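Local coordinates for receptor-like protein kinase ANXUR1 (Arabidopsis thaliana, PDB 6FIG) that is probably a membrane-bound receptor kinase of plant reproduction, presenting tandem malectin-like folds outside the cell, presumably to receive extracellular signals, at residues S187-N192 against A215-S220; R209-D214 against R283-E288; R254-N259 against M349-F354; F272-D275 against T279-L282; I318-T321 against P327-K330. All blocks are in the same frame, centred on the assembly; numbering follows the deposited sequence.

Interaction 1 of 5, residues S187-N192 against A215-S220. With CA (calcium ion), chain H.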
# COMPACT_ATOMS: atom_id res chain seq x y z
N SER A 187 -20.97 -3.53 -3.25
CA SER A 187 -20.90 -2.09 -3.01
C SER A 187 -21.70 -1.37 -4.05
O SER A 187 -21.39 -1.44 -5.23
CB SER A 187 -19.45 -1.61 -3.06
OG SER A 187 -18.69 -2.30 -2.11
N MET A 188 -22.79 -0.72 -3.65
CA MET A 188 -23.65 -0.06 -4.61
C MET A 188 -23.27 1.40 -4.79
O MET A 188 -23.26 1.90 -5.89
CB MET A 188 -25.13 -0.17 -4.19
CG MET A 188 -25.59 -1.57 -3.87
SD MET A 188 -25.50 -2.70 -5.30
CE MET A 188 -26.76 -2.05 -6.38
N PHE A 189 -23.05 2.09 -3.67
CA PHE A 189 -22.70 3.52 -3.66
C PHE A 189 -21.78 3.77 -2.48
O PHE A 189 -21.89 3.12 -1.43
CB PHE A 189 -23.94 4.41 -3.51
CG PHE A 189 -24.91 4.24 -4.63
CD1 PHE A 189 -24.73 4.91 -5.82
CD2 PHE A 189 -25.96 3.34 -4.51
CE1 PHE A 189 -25.57 4.71 -6.87
CE2 PHE A 189 -26.83 3.13 -5.56
CZ PHE A 189 -26.64 3.81 -6.74
N ARG A 190 -20.87 4.70 -2.69
CA ARG A 190 -19.90 5.08 -1.67
C ARG A 190 -19.62 6.54 -1.83
O ARG A 190 -19.04 6.96 -2.84
CB ARG A 190 -18.60 4.30 -1.81
CG ARG A 190 -17.55 4.69 -0.79
CD ARG A 190 -16.37 3.75 -0.78
NE ARG A 190 -16.68 2.42 -0.26
CZ ARG A 190 -16.66 1.27 -0.95
NH1 ARG A 190 -16.46 1.27 -2.26
NH2 ARG A 190 -16.86 0.14 -0.31
N LEU A 191 -20.06 7.34 -0.84
CA LEU A 191 -20.08 8.79 -0.97
C LEU A 191 -19.35 9.51 0.14
O LEU A 191 -19.49 9.17 1.32
CB LEU A 191 -21.52 9.32 -0.99
CG LEU A 191 -22.48 8.68 -1.98
CD1 LEU A 191 -23.85 9.31 -1.83
CD2 LEU A 191 -21.99 8.79 -3.42
N ASN A 192 -18.58 10.52 -0.26
CA ASN A 192 -18.10 11.54 0.66
C ASN A 192 -19.16 12.64 0.68
O ASN A 192 -19.22 13.46 -0.23
CB ASN A 192 -16.76 12.11 0.20
CG ASN A 192 -16.18 13.11 1.17
OD1 ASN A 192 -16.70 13.24 2.29
ND2 ASN A 192 -15.14 13.83 0.76
N ALA A 215 -23.53 15.10 -4.24
CA ALA A 215 -24.47 16.05 -4.83
C ALA A 215 -25.39 15.47 -5.91
O ALA A 215 -26.58 15.80 -5.94
CB ALA A 215 -23.73 17.26 -5.37
N PRO A 216 -24.87 14.57 -6.77
CA PRO A 216 -25.73 13.99 -7.80
C PRO A 216 -26.92 13.17 -7.30
O PRO A 216 -27.89 12.97 -8.06
CB PRO A 216 -24.77 13.09 -8.59
CG PRO A 216 -23.45 13.76 -8.41
CD PRO A 216 -23.46 14.20 -6.99
N TYR A 217 -26.87 12.75 -6.04
CA TYR A 217 -27.89 11.90 -5.45
C TYR A 217 -28.92 12.66 -4.62
O TYR A 217 -29.85 12.05 -4.08
CB TYR A 217 -27.20 10.82 -4.62
CG TYR A 217 -26.29 9.99 -5.49
CD1 TYR A 217 -26.82 8.99 -6.29
CD2 TYR A 217 -24.93 10.26 -5.56
CE1 TYR A 217 -26.00 8.22 -7.10
CE2 TYR A 217 -24.10 9.49 -6.39
CZ TYR A 217 -24.65 8.48 -7.15
OH TYR A 217 -23.83 7.73 -7.97
N ILE A 218 -28.79 13.98 -4.53
CA ILE A 218 -29.72 14.78 -3.72
C ILE A 218 -30.94 15.09 -4.54
O ILE A 218 -30.83 15.66 -5.64
CB ILE A 218 -29.10 16.09 -3.21
CG1 ILE A 218 -27.96 15.77 -2.26
CG2 ILE A 218 -30.14 16.97 -2.50
CD1 ILE A 218 -26.94 16.86 -2.17
N PHE A 219 -32.11 14.75 -4.00
CA PHE A 219 -33.39 15.01 -4.66
C PHE A 219 -34.33 15.94 -3.93
O PHE A 219 -35.39 16.23 -4.44
CB PHE A 219 -34.09 13.69 -5.01
CG PHE A 219 -33.51 13.04 -6.22
CD1 PHE A 219 -34.15 13.11 -7.46
CD2 PHE A 219 -32.28 12.40 -6.14
CE1 PHE A 219 -33.59 12.52 -8.58
CE2 PHE A 219 -31.70 11.81 -7.27
CZ PHE A 219 -32.36 11.87 -8.49
N SER A 220 -33.94 16.43 -2.75
CA SER A 220 -34.67 17.52 -2.13
C SER A 220 -34.38 18.80 -2.93
O SER A 220 -33.34 18.90 -3.61
CB SER A 220 -34.33 17.67 -0.64
OG SER A 220 -32.96 17.50 -0.37
CA CA H . -17.75 14.13 4.15
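The rings of Phe-189 and Tyr-217 meet obliquely, their planes inclined at 71° and their centroids 5.3 Å apart, so the pair is neither a stack nor an edge-to-face contact. The touch falls at one corner of each ring, where Phe-189 CE1 lies 3.5 Å from Tyr-217 CE1. Phe-189 CD1 and CE1 also reach along to the tyrosine hydroxyl, each 3.7 Å from Tyr-217 OH. On its CE2 side the tyrosine takes the forked end of Leu-191: CD2 comes to 3.7 Å from Tyr-217 CE2, and CD1 lies 4.0 Å from Tyr-217 CD2. Phe-189 and Leu-191, two residues apart on the strand, lie on the same side of the tyrosine plane, Phe-189 near its CE1 rim and Leu-191 near its CE2 rim. The Tyr-217 side chain spans the gap because its CG stands anti to the carbonyl carbon (chi1 -60°). Behind it the 3-10 turn is closed by Ile-218 N bonding to Ala-215 O, and Tyr-217 O lies in the plane of the Phe-219 ring, at its edge. At the far end of the strand Asn-192 OD1 binds calcium at 2.3 Å, a site completed in part by Val-193 O, Ile-249 O, Thr-252 OG1 and Asn-365 O, while Asn-192 ND2 is held by Gln-196 O. Strand 185-192 pairs with strand 363-372, where Met-188 and Phe-189 both face Ile-369 in a classic beta bulge, and with 122-128 and 212-213. The 215-220 loop lies against it, and Phe-272 of strand 268-273 adds a third ring to the cluster.

Interaction 2 of 5, residues R209-D214 against R283-E288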
# COMPACT_ATOMS: atom_id res chain seq x y z
N ARG A 209 -10.56 2.29 -2.19
CA ARG A 209 -11.94 2.65 -2.47
C ARG A 209 -12.02 4.12 -2.88
O ARG A 209 -11.35 4.97 -2.31
CB ARG A 209 -12.82 2.48 -1.24
CG ARG A 209 -12.92 1.05 -0.73
CD ARG A 209 -13.45 1.00 0.70
NE ARG A 209 -12.54 1.67 1.61
CZ ARG A 209 -12.66 1.72 2.94
NH1 ARG A 209 -13.66 1.12 3.58
NH2 ARG A 209 -11.77 2.41 3.64
N THR A 210 -12.85 4.40 -3.87
CA THR A 210 -13.12 5.76 -4.27
C THR A 210 -14.37 6.23 -3.53
O THR A 210 -15.37 5.53 -3.50
CB THR A 210 -13.34 5.85 -5.78
OG1 THR A 210 -12.16 5.36 -6.43
CG2 THR A 210 -13.55 7.28 -6.22
N TRP A 211 -14.31 7.42 -2.94
CA TRP A 211 -15.48 8.02 -2.26
C TRP A 211 -15.95 9.21 -3.09
O TRP A 211 -15.20 10.16 -3.29
CB TRP A 211 -15.13 8.44 -0.84
CG TRP A 211 -14.57 7.35 0.03
CD1 TRP A 211 -13.31 6.79 -0.05
CD2 TRP A 211 -15.26 6.66 1.08
NE1 TRP A 211 -13.18 5.82 0.92
CE2 TRP A 211 -14.36 5.71 1.62
CE3 TRP A 211 -16.54 6.78 1.65
CZ2 TRP A 211 -14.70 4.88 2.66
CZ3 TRP A 211 -16.87 5.96 2.69
CH2 TRP A 211 -15.96 5.02 3.19
N TYR A 212 -17.17 9.16 -3.61
CA TYR A 212 -17.63 10.16 -4.57
C TYR A 212 -18.46 11.25 -3.90
O TYR A 212 -19.20 10.99 -2.94
CB TYR A 212 -18.48 9.49 -5.63
CG TYR A 212 -17.73 8.48 -6.46
CD1 TYR A 212 -17.07 8.87 -7.61
CD2 TYR A 212 -17.68 7.14 -6.09
CE1 TYR A 212 -16.38 7.94 -8.38
CE2 TYR A 212 -17.00 6.20 -6.85
CZ TYR A 212 -16.35 6.61 -7.99
OH TYR A 212 -15.67 5.67 -8.73
N ASN A 213 -18.38 12.45 -4.45
CA ASN A 213 -19.24 13.52 -3.97
C ASN A 213 -20.72 13.11 -4.07
O ASN A 213 -21.12 12.42 -5.01
CB ASN A 213 -18.97 14.82 -4.71
CG ASN A 213 -19.92 15.93 -4.29
OD1 ASN A 213 -20.88 16.20 -4.98
ND2 ASN A 213 -19.66 16.54 -3.13
N ASP A 214 -21.52 13.52 -3.07
CA ASP A 214 -22.92 13.09 -2.97
C ASP A 214 -23.93 13.94 -3.73
O ASP A 214 -25.08 13.53 -3.84
CB ASP A 214 -23.34 13.02 -1.50
CG ASP A 214 -23.45 14.37 -0.87
OD1 ASP A 214 -22.49 15.17 -1.00
OD2 ASP A 214 -24.51 14.66 -0.25
N ARG A 283 -24.77 2.42 5.51
CA ARG A 283 -23.79 2.81 6.50
C ARG A 283 -23.65 4.32 6.48
O ARG A 283 -23.18 4.88 5.51
CB ARG A 283 -22.43 2.17 6.19
CG ARG A 283 -21.39 2.57 7.22
CD ARG A 283 -20.16 1.70 7.15
NE ARG A 283 -20.48 0.42 7.75
CZ ARG A 283 -19.63 -0.57 7.93
NH1 ARG A 283 -18.35 -0.45 7.54
NH2 ARG A 283 -20.05 -1.66 8.55
N LEU A 284 -24.11 4.97 7.56
CA LEU A 284 -24.06 6.42 7.67
C LEU A 284 -22.87 6.78 8.52
O LEU A 284 -22.74 6.28 9.63
CB LEU A 284 -25.35 6.96 8.30
CG LEU A 284 -26.54 7.10 7.34
CD1 LEU A 284 -27.01 5.80 6.73
CD2 LEU A 284 -27.70 7.74 8.09
N HIS A 285 -22.01 7.62 7.98
CA HIS A 285 -20.80 8.06 8.65
C HIS A 285 -21.01 9.46 9.23
O HIS A 285 -21.47 10.36 8.51
CB HIS A 285 -19.64 8.11 7.65
CG HIS A 285 -19.21 6.78 7.13
ND1 HIS A 285 -18.22 6.03 7.74
CD2 HIS A 285 -19.64 6.07 6.08
CE1 HIS A 285 -18.06 4.91 7.05
NE2 HIS A 285 -18.89 4.91 6.04
N PHE A 286 -20.63 9.62 10.49
CA PHE A 286 -20.82 10.90 11.19
C PHE A 286 -19.56 11.34 11.91
O PHE A 286 -18.83 10.51 12.43
CB PHE A 286 -21.92 10.80 12.24
CG PHE A 286 -23.26 10.43 11.71
CD1 PHE A 286 -24.10 11.38 11.13
CD2 PHE A 286 -23.75 9.13 11.88
CE1 PHE A 286 -25.38 11.04 10.71
CE2 PHE A 286 -25.02 8.79 11.45
CZ PHE A 286 -25.84 9.74 10.87
N CYS A 287 -19.35 12.65 12.00
CA CYS A 287 -18.32 13.20 12.86
C CYS A 287 -18.70 14.66 13.05
O CYS A 287 -18.85 15.40 12.08
CB CYS A 287 -16.93 13.08 12.24
SG CYS A 287 -15.60 13.74 13.28
N GLU A 288 -18.87 15.04 14.30
CA GLU A 288 -19.23 16.42 14.62
C GLU A 288 -17.96 17.23 14.73
O GLU A 288 -17.15 16.98 15.62
CB GLU A 288 -20.00 16.50 15.94
CG GLU A 288 -20.41 17.92 16.36
CD GLU A 288 -21.25 18.58 15.31
OE1 GLU A 288 -22.37 18.10 15.08
OE2 GLU A 288 -20.78 19.56 14.68
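Trp-211 and His-285 sit on backbones that stay well apart, with 12.1 Å between their CA atoms, so long side chains alone close the gap. The six-membered ring of Trp-211 turns its edge toward the face of His-285 in an offset edge-to-face pair, planes at 80° and centroids 5.7 Å apart. Two carbons of that edge do the touching: Trp-211 CZ3 and CH2 each lie 4.1 Å from His-285 NE2. Both polar ends of the pair are held elsewhere. The indole NE1 is bonded to Asp-203, His-285 ND1 to Tyr-250 OH, and NE2 to Glu-368 OE1, which together fix the rotation of the imidazole; the nearby carboxylate could favour a charged histidine. Arg-209 flanks the tryptophan, its guanidinium plane presented to the indole rim with Trp-211 CZ2 3.8 Å above its centre. Although Arg-209 NH1 and Arg-283 NH1 are 6.3 Å apart, each arginine has its own acid: Arg-209 NE bridges to Asp-203, and Arg-283 NE to Asp-331. Asp-214, at the end of its segment, bridges in turn to Arg-254. Glu-368 and Arg-190 pack against the tryptophan, so aromatic and charged groups share this buried layer. The cross-contact joins the loop residue just ahead of the short strand 212-213 to strand 278-287 within a malectin-like beta-sandwich, with the His-285 side chain about 7 Å from the bound calcium ion.

Interaction 3 of 5, residues R254-N259 against M349-F354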
# COMPACT_ATOMS: atom_id res chain seq x y z
N ARG A 254 -22.55 17.40 4.83
CA ARG A 254 -23.68 18.16 4.32
C ARG A 254 -24.63 18.33 5.49
O ARG A 254 -24.88 17.38 6.23
CB ARG A 254 -24.38 17.47 3.15
CG ARG A 254 -25.42 18.32 2.44
CD ARG A 254 -25.99 17.63 1.22
NE ARG A 254 -24.94 17.35 0.23
CZ ARG A 254 -24.41 18.24 -0.60
NH1 ARG A 254 -24.84 19.51 -0.63
NH2 ARG A 254 -23.46 17.88 -1.45
N SER A 255 -25.14 19.54 5.65
CA SER A 255 -26.12 19.84 6.69
C SER A 255 -27.28 20.57 6.06
O SER A 255 -27.24 20.92 4.88
CB SER A 255 -25.48 20.67 7.78
OG SER A 255 -25.16 21.97 7.32
N GLN A 256 -28.33 20.81 6.84
CA GLN A 256 -29.46 21.57 6.31
C GLN A 256 -29.16 23.04 6.30
O GLN A 256 -29.53 23.72 5.35
CB GLN A 256 -30.74 21.27 7.07
CG GLN A 256 -31.32 19.94 6.64
CD GLN A 256 -32.62 19.66 7.34
OE1 GLN A 256 -32.62 19.15 8.46
NE2 GLN A 256 -33.74 20.00 6.69
N GLY A 257 -28.49 23.53 7.33
CA GLY A 257 -27.95 24.90 7.33
C GLY A 257 -28.34 25.71 8.56
O GLY A 257 -28.88 25.15 9.52
N PRO A 258 -28.05 27.02 8.55
CA PRO A 258 -28.24 27.88 9.73
C PRO A 258 -29.67 28.36 10.03
O PRO A 258 -29.87 28.89 11.12
CB PRO A 258 -27.36 29.10 9.41
CG PRO A 258 -27.45 29.20 7.92
CD PRO A 258 -27.48 27.78 7.42
N ASN A 259 -30.61 28.23 9.09
CA ASN A 259 -32.00 28.67 9.31
C ASN A 259 -32.87 27.52 9.81
O ASN A 259 -33.40 26.75 9.03
CB ASN A 259 -32.62 29.25 8.02
CG ASN A 259 -33.95 29.96 8.28
OD1 ASN A 259 -34.69 29.63 9.22
ND2 ASN A 259 -34.24 30.98 7.47
N MET A 349 -33.29 13.18 6.13
CA MET A 349 -33.11 13.69 7.49
C MET A 349 -33.69 15.08 7.66
O MET A 349 -33.75 15.87 6.72
CB MET A 349 -31.65 13.60 7.96
CG MET A 349 -30.60 14.25 7.10
SD MET A 349 -28.94 13.92 7.76
CE MET A 349 -28.84 12.17 7.82
N THR A 350 -34.12 15.36 8.89
CA THR A 350 -34.80 16.61 9.22
C THR A 350 -34.59 16.80 10.72
O THR A 350 -34.37 15.82 11.42
CB THR A 350 -36.31 16.55 8.84
OG1 THR A 350 -36.93 17.85 8.95
CG2 THR A 350 -37.08 15.56 9.71
N PRO A 351 -34.67 18.04 11.22
CA PRO A 351 -34.41 18.19 12.65
C PRO A 351 -35.50 17.55 13.51
O PRO A 351 -36.66 17.50 13.12
CB PRO A 351 -34.43 19.72 12.87
CG PRO A 351 -34.28 20.29 11.50
CD PRO A 351 -34.98 19.34 10.60
N SER A 352 -35.09 17.10 14.69
CA SER A 352 -36.03 16.64 15.70
C SER A 352 -36.34 17.81 16.62
O SER A 352 -35.47 18.64 16.91
CB SER A 352 -35.42 15.50 16.52
OG SER A 352 -36.27 15.13 17.60
N THR A 353 -37.57 17.86 17.10
CA THR A 353 -37.92 18.80 18.16
C THR A 353 -37.82 18.16 19.55
O THR A 353 -38.00 18.86 20.57
CB THR A 353 -39.32 19.37 17.96
OG1 THR A 353 -40.26 18.30 17.83
CG2 THR A 353 -39.36 20.26 16.71
N PHE A 354 -37.56 16.85 19.60
CA PHE A 354 -37.54 16.14 20.87
C PHE A 354 -36.42 16.66 21.77
O PHE A 354 -35.28 16.75 21.34
CB PHE A 354 -37.37 14.64 20.65
CG PHE A 354 -37.35 13.86 21.93
CD1 PHE A 354 -36.14 13.36 22.43
CD2 PHE A 354 -38.52 13.65 22.65
CE1 PHE A 354 -36.12 12.66 23.63
CE2 PHE A 354 -38.50 12.94 23.85
CZ PHE A 354 -37.30 12.44 24.33
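Gln-256 makes all the close contacts with 349-354, and those across the segments are van der Waals. Its carboxamide oxygen lies over the start of the proline, OE1 being 3.2 Å from Pro-351 CD and 3.6 Å from Pro-351 CG. The same oxygen sits 3.4 Å from Thr-350 CA. The extended chain brings it there, with CG anti to the carbonyl carbon (chi1 -77°) and chi2 at -177°. Met-349 O is a more distant neighbour of the amide, 4.1 Å from Gln-256 NE2. The contact joins the residue just past strand 252-255 to the end of strand 344-351, which belongs to the four-stranded antiparallel sheet that also contains 268-273, within the malectin-like fold. Hydrogen bonds of the amide go elsewhere: OE1 to Ser-362 OG, NE2 to the carbonyls of Ser-266 and Asn-263. Ser-266 O also receives a bond from Thr-350 OG1, so one carbonyl links both partners of the contact. Thr-350 lines a glycan site and is touched by an N-acetylglucosamine. Turns follow in both segments. Ser-352 OG accepts from Phe-354 N at 2.9 Å, an ST turn; Gly-257 adopts backbone angles that favour glycine (phi 128°), its N bonded to Asp-361 OD1. Asn-259 then takes the N-cap position of helix 260-264.

Interaction 4 of 5, residues F272-D275 against T279-L282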
# COMPACT_ATOMS: atom_id res chain seq x y z
N PHE A 272 -31.41 6.75 -4.52
CA PHE A 272 -30.51 5.79 -5.17
C PHE A 272 -31.31 4.74 -5.93
O PHE A 272 -32.30 4.22 -5.41
CB PHE A 272 -29.68 5.10 -4.12
CG PHE A 272 -28.86 6.04 -3.32
CD1 PHE A 272 -27.66 6.52 -3.82
CD2 PHE A 272 -29.34 6.53 -2.10
CE1 PHE A 272 -26.91 7.43 -3.10
CE2 PHE A 272 -28.61 7.46 -1.38
CZ PHE A 272 -27.39 7.91 -1.88
N GLN A 273 -30.87 4.46 -7.17
CA GLN A 273 -31.41 3.38 -7.96
C GLN A 273 -30.70 2.08 -7.60
O GLN A 273 -29.48 2.01 -7.66
CB GLN A 273 -31.23 3.69 -9.45
CG GLN A 273 -31.94 4.96 -9.91
CD GLN A 273 -33.45 4.89 -9.76
OE1 GLN A 273 -34.06 3.84 -9.99
NE2 GLN A 273 -34.06 6.02 -9.40
N ILE A 274 -31.48 1.09 -7.19
CA ILE A 274 -30.93 -0.22 -6.78
C ILE A 274 -31.74 -1.37 -7.42
O ILE A 274 -32.58 -1.13 -8.29
CB ILE A 274 -30.83 -0.32 -5.24
CG1 ILE A 274 -32.13 0.09 -4.53
CG2 ILE A 274 -29.67 0.55 -4.71
CD1 ILE A 274 -33.34 -0.77 -4.80
N ASP A 275 -31.46 -2.61 -7.01
CA ASP A 275 -32.16 -3.79 -7.52
C ASP A 275 -33.17 -4.28 -6.49
O ASP A 275 -32.86 -4.42 -5.33
CB ASP A 275 -31.16 -4.91 -7.81
CG ASP A 275 -30.10 -4.52 -8.85
OD1 ASP A 275 -30.44 -3.75 -9.80
OD2 ASP A 275 -28.95 -5.02 -8.74
N THR A 279 -32.00 -7.26 0.55
CA THR A 279 -31.78 -6.41 1.70
C THR A 279 -30.51 -5.61 1.48
O THR A 279 -29.47 -6.15 1.06
CB THR A 279 -31.65 -7.26 2.97
OG1 THR A 279 -32.85 -7.99 3.19
CG2 THR A 279 -31.37 -6.39 4.19
N TYR A 280 -30.60 -4.31 1.74
CA TYR A 280 -29.48 -3.38 1.65
C TYR A 280 -29.09 -2.86 3.04
O TYR A 280 -29.94 -2.70 3.92
CB TYR A 280 -29.82 -2.18 0.76
CG TYR A 280 -30.01 -2.60 -0.67
CD1 TYR A 280 -28.95 -2.52 -1.57
CD2 TYR A 280 -31.22 -3.10 -1.11
CE1 TYR A 280 -29.10 -2.93 -2.88
CE2 TYR A 280 -31.37 -3.53 -2.43
CZ TYR A 280 -30.29 -3.46 -3.30
OH TYR A 280 -30.41 -3.87 -4.62
N ILE A 281 -27.80 -2.61 3.20
CA ILE A 281 -27.28 -1.97 4.40
C ILE A 281 -26.88 -0.57 3.99
O ILE A 281 -26.13 -0.38 3.04
CB ILE A 281 -26.08 -2.73 4.99
CG1 ILE A 281 -26.55 -4.06 5.53
CG2 ILE A 281 -25.41 -1.92 6.12
CD1 ILE A 281 -25.42 -4.99 5.90
N LEU A 282 -27.38 0.43 4.73
CA LEU A 282 -26.90 1.80 4.60
C LEU A 282 -26.01 2.06 5.80
O LEU A 282 -26.44 1.93 6.95
CB LEU A 282 -28.03 2.82 4.59
CG LEU A 282 -28.89 2.89 3.34
CD1 LEU A 282 -29.81 1.68 3.23
CD2 LEU A 282 -29.69 4.18 3.36
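Tyr-280 reaches out from strand 278-287 and buries its phenol against Ile-274, with the backbone of Asp-275 at its hydroxyl end, the tight part of this contact. Its hydroxyl donates to Asp-275 O over 2.6 Å, on a lone pair in the carbonyl plane, with a C=O...donor angle of 119°. Asp-275 O also lies in the plane of the tyrosine ring at its edge, consistent with a hydroxyl hydrogen lying close to that plane. Asp-275 N is 2.9 Å from Tyr-280 OH. The isoleucine comes from the opposite direction and covers one face, its CG1 over the ring but offset toward the rim, and Ile-274 CB is 3.7 Å from Tyr-280 CZ. With CG1 set between the backbone N and the carbonyl carbon (chi1 50°), the branches spread to both rims of the ring. Ile-274 CG2 lies 4.0 Å from Tyr-280 CE1, and Ile-274 CD1 lies 4.1 Å from Tyr-280 CE2. Val-336 and Ile-345 pack against the same two side chains. The looser side begins at Asp-275, where CB touches Tyr-280 OH but the partly exposed carboxylate turns to Lys-371 NZ in a salt bridge. Gln-273 is exposed and bonds to Glu-344. Here the chain leaves strand 268-273 and, after a short link, enters strand 278-287, crossing from the sheet of 268-273 to the one holding 278-287. A buried phenol thus satisfies a main-chain carbonyl just beyond a strand end, while the carboxylate beside it is paired with Lys-371, which probably offsets its charge and should hold the turn in one shape.

Interaction 5 of 5, residues I318-T321 against P327-K330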
# COMPACT_ATOMS: atom_id res chain seq x y z
N ILE A 318 -22.84 13.96 18.85
CA ILE A 318 -22.16 14.04 20.14
C ILE A 318 -22.83 13.14 21.18
O ILE A 318 -22.15 12.54 22.02
CB ILE A 318 -22.09 15.48 20.68
CG1 ILE A 318 -21.34 16.41 19.73
CG2 ILE A 318 -21.41 15.51 22.04
CD1 ILE A 318 -19.85 16.25 19.72
N GLY A 319 -24.15 13.04 21.12
CA GLY A 319 -24.89 12.08 21.95
C GLY A 319 -24.34 10.67 21.82
O GLY A 319 -24.20 9.97 22.81
N TRP A 320 -24.04 10.27 20.59
CA TRP A 320 -23.43 8.99 20.29
C TRP A 320 -21.94 8.90 20.58
O TRP A 320 -21.50 7.92 21.17
CB TRP A 320 -23.64 8.65 18.82
CG TRP A 320 -24.94 8.01 18.49
CD1 TRP A 320 -25.62 7.10 19.22
CD2 TRP A 320 -25.64 8.16 17.26
NE1 TRP A 320 -26.74 6.68 18.52
CE2 TRP A 320 -26.77 7.32 17.31
CE3 TRP A 320 -25.43 8.94 16.13
CZ2 TRP A 320 -27.70 7.26 16.27
CZ3 TRP A 320 -26.34 8.85 15.09
CH2 TRP A 320 -27.46 8.02 15.17
N THR A 321 -21.15 9.89 20.17
CA THR A 321 -19.67 9.77 20.26
C THR A 321 -19.08 10.25 21.57
O THR A 321 -17.98 9.81 21.95
CB THR A 321 -18.97 10.53 19.13
OG1 THR A 321 -19.20 11.93 19.28
CG2 THR A 321 -19.47 10.08 17.80
N PRO A 327 -15.09 10.15 15.07
CA PRO A 327 -15.88 9.64 13.98
C PRO A 327 -16.66 8.40 14.41
O PRO A 327 -16.31 7.73 15.39
CB PRO A 327 -14.82 9.25 12.94
CG PRO A 327 -13.68 8.79 13.78
CD PRO A 327 -13.70 9.66 15.01
N MET A 328 -17.71 8.08 13.66
CA MET A 328 -18.50 6.89 13.90
C MET A 328 -19.28 6.55 12.66
O MET A 328 -19.35 7.33 11.70
CB MET A 328 -19.49 7.12 15.05
CG MET A 328 -20.46 8.25 14.75
SD MET A 328 -21.93 8.28 15.79
CE MET A 328 -22.82 6.86 15.17
N TYR A 329 -19.91 5.40 12.70
CA TYR A 329 -20.88 5.05 11.69
C TYR A 329 -22.02 4.28 12.33
O TYR A 329 -21.88 3.73 13.44
CB TYR A 329 -20.24 4.23 10.56
CG TYR A 329 -19.76 2.88 11.01
CD1 TYR A 329 -18.50 2.73 11.57
CD2 TYR A 329 -20.58 1.76 10.92
CE1 TYR A 329 -18.05 1.51 12.03
CE2 TYR A 329 -20.15 0.52 11.37
CZ TYR A 329 -18.87 0.40 11.90
OH TYR A 329 -18.39 -0.80 12.37
N LYS A 330 -23.15 4.25 11.64
CA LYS A 330 -24.25 3.42 12.04
C LYS A 330 -24.80 2.70 10.82
O LYS A 330 -24.99 3.31 9.79
CB LYS A 330 -25.37 4.22 12.68
CG LYS A 330 -26.30 3.29 13.47
CD LYS A 330 -26.78 3.94 14.76
CE LYS A 330 -27.50 2.93 15.64
NZ LYS A 330 -28.82 2.52 15.11
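Met-328 turns its CG between the backbone N and the carbonyl carbon (chi1 61°) and then bends at chi3 (-72°), folding the thioether against Trp-320. The methyl CE lies 3.3 Å above the indole plane, offset toward the rim, and is 3.5 Å from Trp-320 CE3. The sulfur lies nearer the base of the tryptophan, Met-328 SD 3.5 Å from Trp-320 CB. Measured to the centroid of the six-membered ring, Met-328 SD is 4.6 Å away and 58° off the normal, an oblique Met-aromatic contact. Thr-321 closes the other flank: its CG2 is 3.7 Å from Met-328 SD and meets the CG methylene as well, while OG1 turns to the carbonyls of Ile-317 and Glu-323. Further along the indole, the aliphatic part of Lys-330 crosses at about a right angle, CD 3.8 Å from Trp-320 CZ2. Met-328 and Lys-330 project toward the helix, whereas Tyr-329 between them points away and meets Arg-283 in a cation-pi contact, the alternation of a beta strand. The contact is apolar and lies at the surface of the domain. Helix 317-321 is laid over the start of strand 327-336, which pairs antiparallel with strand 278-287; Met-328 bonds to Phe-286 and Lys-330 to Leu-284 through the backbone. Gln-309 and Ala-315, in the loop ahead of the helix, also touch Trp-320.

In the fold
All five contacts lie in one malectin-like range, in the half of the chain that holds the calcium site that includes Asn-192 and Asn-365. Interactions 1 and 2 alternate along the chain, their centres about 9 Å apart, and lie on the neighbouring, parallel strands 185-192 and 212-213. Interaction 4 is nested inside the loops closed by 2 and 3 and uses strand 278-287 with 2. Interaction 5, on the strand next to it, is also nested inside 3; the centres of interactions 2 and 5 are about 14 Å apart. Interactions 3 and 4 have centres about 24 Å apart, but the Asp-214 to Arg-254 salt bridge ties 3 to 2. Together they hold two sheets, a calcium site and loops in one domain.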